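Local coordinates for protein-arginine-phosphatase (Geobacillus stearothermophilus, PDB 4PIC), which removes phosphate from phosphorylated arginine side chains of proteins, probably counteracting the arginine kinase McsB, and hardly acts on phosphotyrosine peptides, at residues Y3-P17 / P29-A41. Residues are numbered along the deposited sequence; the frame is centred on the assembly and turned at random.
Sequences YRILFVCTGNTCRSP and PGVEVKSAGVFAA. With PO4 (phosphate ion), chain C.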
loop_
_atom_site.group_PDB
_atom_site.type_symbol
_atom_site.label_atom_id
_atom_site.label_comp_id
_atom_site.label_asym_id
_atom_site.label_seq_id
_atom_site.Cartn_x
_atom_site.Cartn_y
_atom_site.Cartn_z
ATOM N N TYR A 3 14.286 22.969 2.216
ATOM C CA TYR A 3 13.377 21.912 2.630
ATOM C C TYR A 3 12.571 21.392 1.459
ATOM O O TYR A 3 12.037 22.160 0.661
ATOM C CB TYR A 3 12.437 22.420 3.723
ATOM C CG TYR A 3 13.145 22.698 5.021
ATOM C CD1 TYR A 3 13.445 21.669 5.900
ATOM C CD2 TYR A 3 13.510 23.990 5.372
ATOM C CE1 TYR A 3 14.099 21.915 7.089
ATOM C CE2 TYR A 3 14.163 24.241 6.555
ATOM C CZ TYR A 3 14.449 23.206 7.412
ATOM O OH TYR A 3 15.101 23.468 8.597
ATOM N N ARG A 4 12.497 20.069 1.354
ATOM C CA ARG A 4 11.636 19.429 0.374
ATOM C C ARG A 4 10.716 18.454 1.100
ATOM O O ARG A 4 11.114 17.345 1.477
ATOM C CB ARG A 4 12.460 18.753 -0.729
ATOM C CG ARG A 4 13.207 19.768 -1.613
ATOM C CD ARG A 4 14.192 19.106 -2.575
ATOM N NE ARG A 4 15.309 18.474 -1.877
ATOM C CZ ARG A 4 16.429 19.100 -1.524
ATOM N NH1 ARG A 4 16.587 20.391 -1.793
ATOM N NH2 ARG A 4 17.390 18.441 -0.891
ATOM N N ILE A 5 9.489 18.913 1.319
ATOM C CA ILE A 5 8.534 18.210 2.161
ATOM C C ILE A 5 7.600 17.381 1.292
ATOM O O ILE A 5 6.927 17.915 0.410
ATOM C CB ILE A 5 7.678 19.204 2.957
ATOM C CG1 ILE A 5 8.567 20.181 3.741
ATOM C CG2 ILE A 5 6.716 18.466 3.877
ATOM C CD1 ILE A 5 9.548 19.520 4.690
ATOM N N LEU A 6 7.565 16.077 1.549
ATOM C CA LEU A 6 6.720 15.141 0.820
ATOM C C LEU A 6 5.666 14.564 1.757
ATOM O O LEU A 6 5.990 13.863 2.714
ATOM C CB LEU A 6 7.585 14.011 0.258
ATOM C CG LEU A 6 6.816 12.948 -0.521
ATOM C CD1 LEU A 6 6.256 13.541 -1.797
ATOM C CD2 LEU A 6 7.704 11.748 -0.822
ATOM N N PHE A 7 4.401 14.882 1.501
ATOM C CA PHE A 7 3.315 14.327 2.313
ATOM C C PHE A 7 2.776 13.069 1.653
ATOM O O PHE A 7 2.629 13.031 0.436
ATOM C CB PHE A 7 2.164 15.317 2.471
ATOM C CG PHE A 7 2.504 16.531 3.287
ATOM C CD1 PHE A 7 2.719 16.423 4.654
ATOM C CD2 PHE A 7 2.564 17.783 2.700
ATOM C CE1 PHE A 7 3.010 17.550 5.418
ATOM C CE2 PHE A 7 2.851 18.914 3.461
ATOM C CZ PHE A 7 3.068 18.792 4.817
ATOM N N VAL A 8 2.486 12.048 2.451
ATOM C CA VAL A 8 2.106 10.746 1.897
ATOM C C VAL A 8 0.871 10.126 2.568
ATOM O O VAL A 8 0.797 10.064 3.793
ATOM C CB VAL A 8 3.279 9.747 2.004
ATOM C CG1 VAL A 8 2.867 8.389 1.417
ATOM C CG2 VAL A 8 4.518 10.276 1.294
ATOM N N CYS A 9 -0.100 9.680 1.763
ATOM C CA CYS A 9 -1.180 8.807 2.230
ATOM C C CYS A 9 -1.283 7.649 1.250
ATOM O O CYS A 9 -0.289 7.317 0.631
ATOM C CB CYS A 9 -2.510 9.546 2.429
ATOM S SG CYS A 9 -3.219 10.358 0.982
ATOM N N THR A 10 -2.450 7.031 1.088
ATOM C CA THR A 10 -2.531 5.887 0.175
ATOM C C THR A 10 -2.908 6.312 -1.233
ATOM O O THR A 10 -2.155 6.056 -2.185
ATOM C CB THR A 10 -3.474 4.780 0.680
ATOM O OG1 THR A 10 -2.983 4.302 1.939
ATOM C CG2 THR A 10 -3.544 3.609 -0.321
ATOM N N GLY A 11 -4.067 6.952 -1.379
ATOM C CA GLY A 11 -4.586 7.276 -2.699
ATOM C C GLY A 11 -4.144 8.629 -3.236
ATOM O O GLY A 11 -4.331 8.915 -4.422
ATOM N N ASN A 12 -3.549 9.453 -2.370
ATOM C CA ASN A 12 -3.122 10.810 -2.727
ATOM C C ASN A 12 -4.273 11.610 -3.343
ATOM O O ASN A 12 -4.081 12.330 -4.330
ATOM C CB ASN A 12 -1.923 10.762 -3.675
ATOM C CG ASN A 12 -1.264 12.120 -3.874
ATOM O OD1 ASN A 12 -0.861 12.462 -4.996
ATOM N ND2 ASN A 12 -1.138 12.901 -2.797
ATOM N N THR A 13 -5.463 11.468 -2.760
ATOM C CA THR A 13 -6.629 12.265 -3.183
ATOM C C THR A 13 -7.266 13.021 -2.020
ATOM O O THR A 13 -7.987 13.996 -2.234
ATOM C CB THR A 13 -7.736 11.421 -3.862
ATOM O OG1 THR A 13 -8.180 10.396 -2.966
ATOM C CG2 THR A 13 -7.227 10.789 -5.151
ATOM N N CYS A 14 -6.995 12.584 -0.793
ATOM C CA CYS A 14 -7.679 13.152 0.361
ATOM C C CYS A 14 -6.743 13.837 1.367
ATOM O O CYS A 14 -6.533 15.045 1.286
ATOM C CB CYS A 14 -8.595 12.097 0.985
ATOM S SG CYS A 14 -9.840 11.514 -0.210
ATOM N N ARG A 15 -6.157 13.093 2.300
ATOM C CA ARG A 15 -5.356 13.748 3.335
ATOM C C ARG A 15 -4.068 14.386 2.830
ATOM O O ARG A 15 -3.823 15.554 3.105
ATOM C CB ARG A 15 -5.054 12.816 4.510
ATOM C CG ARG A 15 -6.288 12.474 5.346
ATOM C CD ARG A 15 -5.960 11.418 6.383
ATOM N NE ARG A 15 -5.791 10.099 5.781
ATOM C CZ ARG A 15 -5.717 8.972 6.476
ATOM N NH1 ARG A 15 -5.803 9.004 7.800
ATOM N NH2 ARG A 15 -5.575 7.817 5.844
ATOM N N SER A 16 -3.233 13.651 2.105
ATOM C CA SER A 16 -1.953 14.248 1.705
ATOM C C SER A 16 -2.084 15.464 0.774
ATOM O O SER A 16 -1.310 16.402 0.915
ATOM C CB SER A 16 -0.923 13.215 1.204
ATOM O OG SER A 16 -1.370 12.488 0.075
ATOM N N PRO A 17 -3.069 15.475 -0.144
ATOM C CA PRO A 17 -3.233 16.715 -0.916
ATOM C C PRO A 17 -3.689 17.891 -0.064
ATOM O O PRO A 17 -3.312 19.039 -0.338
ATOM C CB PRO A 17 -4.307 16.357 -1.945
ATOM C CG PRO A 17 -4.181 14.871 -2.094
ATOM C CD PRO A 17 -3.868 14.376 -0.717
ATOM N N PRO A 29 9.460 30.795 2.149
ATOM C CA PRO A 29 10.734 30.796 1.420
ATOM C C PRO A 29 11.569 29.566 1.770
ATOM O O PRO A 29 11.601 29.169 2.932
ATOM C CB PRO A 29 11.428 32.066 1.938
ATOM C CG PRO A 29 10.313 32.958 2.347
ATOM C CD PRO A 29 9.228 32.058 2.878
ATOM N N GLY A 30 12.220 28.963 0.782
ATOM C CA GLY A 30 13.107 27.846 1.050
ATOM C C GLY A 30 12.400 26.524 1.310
ATOM O O GLY A 30 13.033 25.564 1.742
ATOM N N VAL A 31 11.095 26.477 1.057
ATOM C CA VAL A 31 10.316 25.257 1.280
ATOM C C VAL A 31 9.580 24.861 0.011
ATOM O O VAL A 31 8.821 25.653 -0.547
ATOM C CB VAL A 31 9.299 25.445 2.439
ATOM C CG1 VAL A 31 8.406 24.197 2.591
ATOM C CG2 VAL A 31 10.014 25.776 3.748
ATOM N N GLU A 32 9.825 23.635 -0.450
ATOM C CA GLU A 32 9.085 23.054 -1.566
ATOM C C GLU A 32 8.231 21.902 -1.038
ATOM O O GLU A 32 8.618 21.226 -0.080
ATOM C CB GLU A 32 10.037 22.559 -2.657
ATOM C CG GLU A 32 10.904 23.664 -3.263
ATOM C CD GLU A 32 11.960 23.121 -4.208
ATOM O OE1 GLU A 32 11.665 22.147 -4.934
ATOM O OE2 GLU A 32 13.088 23.661 -4.219
ATOM N N VAL A 33 7.074 21.705 -1.660
ATOM C CA VAL A 33 6.070 20.760 -1.178
ATOM C C VAL A 33 5.594 19.856 -2.312
ATOM O O VAL A 33 5.311 20.340 -3.411
ATOM C CB VAL A 33 4.844 21.512 -0.628
ATOM C CG1 VAL A 33 3.906 20.538 0.085
ATOM C CG2 VAL A 33 5.284 22.643 0.299
ATOM N N LYS A 34 5.504 18.552 -2.043
ATOM C CA LYS A 34 4.885 17.603 -2.957
ATOM C C LYS A 34 4.061 16.638 -2.134
ATOM O O LYS A 34 4.183 16.580 -0.909
ATOM C CB LYS A 34 5.938 16.813 -3.749
ATOM C CG LYS A 34 6.747 17.620 -4.768
ATOM C CD LYS A 34 7.808 16.731 -5.438
ATOM C CE LYS A 34 8.659 17.496 -6.453
ATOM N NZ LYS A 34 7.971 17.702 -7.759
ATOM N N SER A 35 3.224 15.863 -2.810
ATOM C CA SER A 35 2.534 14.759 -2.164
ATOM C C SER A 35 2.471 13.572 -3.106
ATOM O O SER A 35 2.563 13.718 -4.339
ATOM C CB SER A 35 1.134 15.161 -1.697
ATOM O OG SER A 35 0.281 15.400 -2.797
ATOM N N ALA A 36 2.350 12.390 -2.519
ATOM C CA ALA A 36 2.215 11.175 -3.301
ATOM C C ALA A 36 1.501 10.138 -2.462
ATOM O O ALA A 36 1.311 10.322 -1.253
ATOM C CB ALA A 36 3.572 10.681 -3.747
ATOM N N GLY A 37 1.074 9.064 -3.117
ATOM C CA GLY A 37 0.356 7.996 -2.446
ATOM C C GLY A 37 1.047 6.652 -2.564
ATOM O O GLY A 37 1.631 6.326 -3.598
ATOM N N VAL A 38 1.012 5.883 -1.485
ATOM C CA VAL A 38 1.606 4.547 -1.479
ATOM C C VAL A 38 0.998 3.611 -2.540
ATOM O O VAL A 38 1.681 2.740 -3.059
ATOM C CB VAL A 38 1.482 3.934 -0.064
ATOM C CG1 VAL A 38 1.741 2.449 -0.079
ATOM C CG2 VAL A 38 2.426 4.657 0.908
ATOM N N PHE A 39 -0.260 3.834 -2.898
ATOM C CA PHE A 39 -0.941 2.968 -3.864
ATOM C C PHE A 39 -1.978 3.846 -4.543
ATOM O O PHE A 39 -3.147 3.876 -4.141
ATOM C CB PHE A 39 -1.592 1.797 -3.123
ATOM C CG PHE A 39 -2.006 0.622 -3.999
ATOM C CD1 PHE A 39 -1.256 0.227 -5.099
ATOM C CD2 PHE A 39 -3.126 -0.107 -3.667
ATOM C CE1 PHE A 39 -1.639 -0.871 -5.856
ATOM C CE2 PHE A 39 -3.510 -1.202 -4.410
ATOM C CZ PHE A 39 -2.766 -1.574 -5.515
ATOM N N ALA A 40 -1.543 4.583 -5.564
ATOM C CA ALA A 40 -2.359 5.652 -6.129
ATOM C C ALA A 40 -2.317 5.668 -7.640
ATOM O O ALA A 40 -1.299 5.312 -8.254
ATOM C CB ALA A 40 -1.871 7.001 -5.582
ATOM N N ALA A 41 -3.427 6.099 -8.231
ATOM C CA ALA A 41 -3.483 6.371 -9.659
ATOM C C ALA A 41 -2.762 7.682 -9.972
ATOM O O ALA A 41 -2.531 8.515 -9.084
ATOM C CB ALA A 41 -4.915 6.438 -10.119
HETATM P P PO4 C . -6.086 6.991 2.199
HETATM O O1 PO4 C . -5.784 7.318 0.758
HETATM O O2 PO4 C . -6.670 5.603 2.291
HETATM O O3 PO4 C . -4.844 7.087 3.020
HETATM O O4 PO4 C . -7.130 7.969 2.680
HETATM O O HOH W 1 13.391 23.861 -1.142
HETATM O O HOH W 2 15.107 22.473 -2.872
HETATM O O HOH W 3 -5.472 7.220 -6.355
#
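Asn-12 and Ser-35 join the phosphate-binding loop to the edge strand: ND2 of Asn-12 donates to OG of Ser-35 at 2.9 Å, nearly straight (171°) and in the amide plane. With CG anti to the backbone N (chi1 -169°), the Asn-12 amide lies along the backbone of Ala-36, where OD1 takes a bond from the N-H of Ser-66. A leucine in place of Asn-12 would probably leave Ser-35 OG and Ser-66 N without these partners and let the loop shift. Gly-37 sits where a side chain would collide with Thr-10 O. Strands 3-9 and 31-37 pair in parallel, from Tyr-3 N to Gly-30 O onward; past them, Phe-39 N bonds Thr-10 O. On one face Val-33 CG1 meets the Phe-7 ring at its edge, 3.9 Å from CE2, while Ile-5 CG2 lies over a ring face, offset toward the rim. On the other, Leu-6 CD1 packs 3.8 Å from Lys-34 CB. The N-H of Gly-11 reaches phosphate O1 at 2.8 Å, and Arg-15 NH2, edge-on, grips O3 at 3.0 Å, beside the nucleophile Cys-9. This is the P-loop of the low-molecular-weight phosphatases, set within a beta-alpha-beta unit.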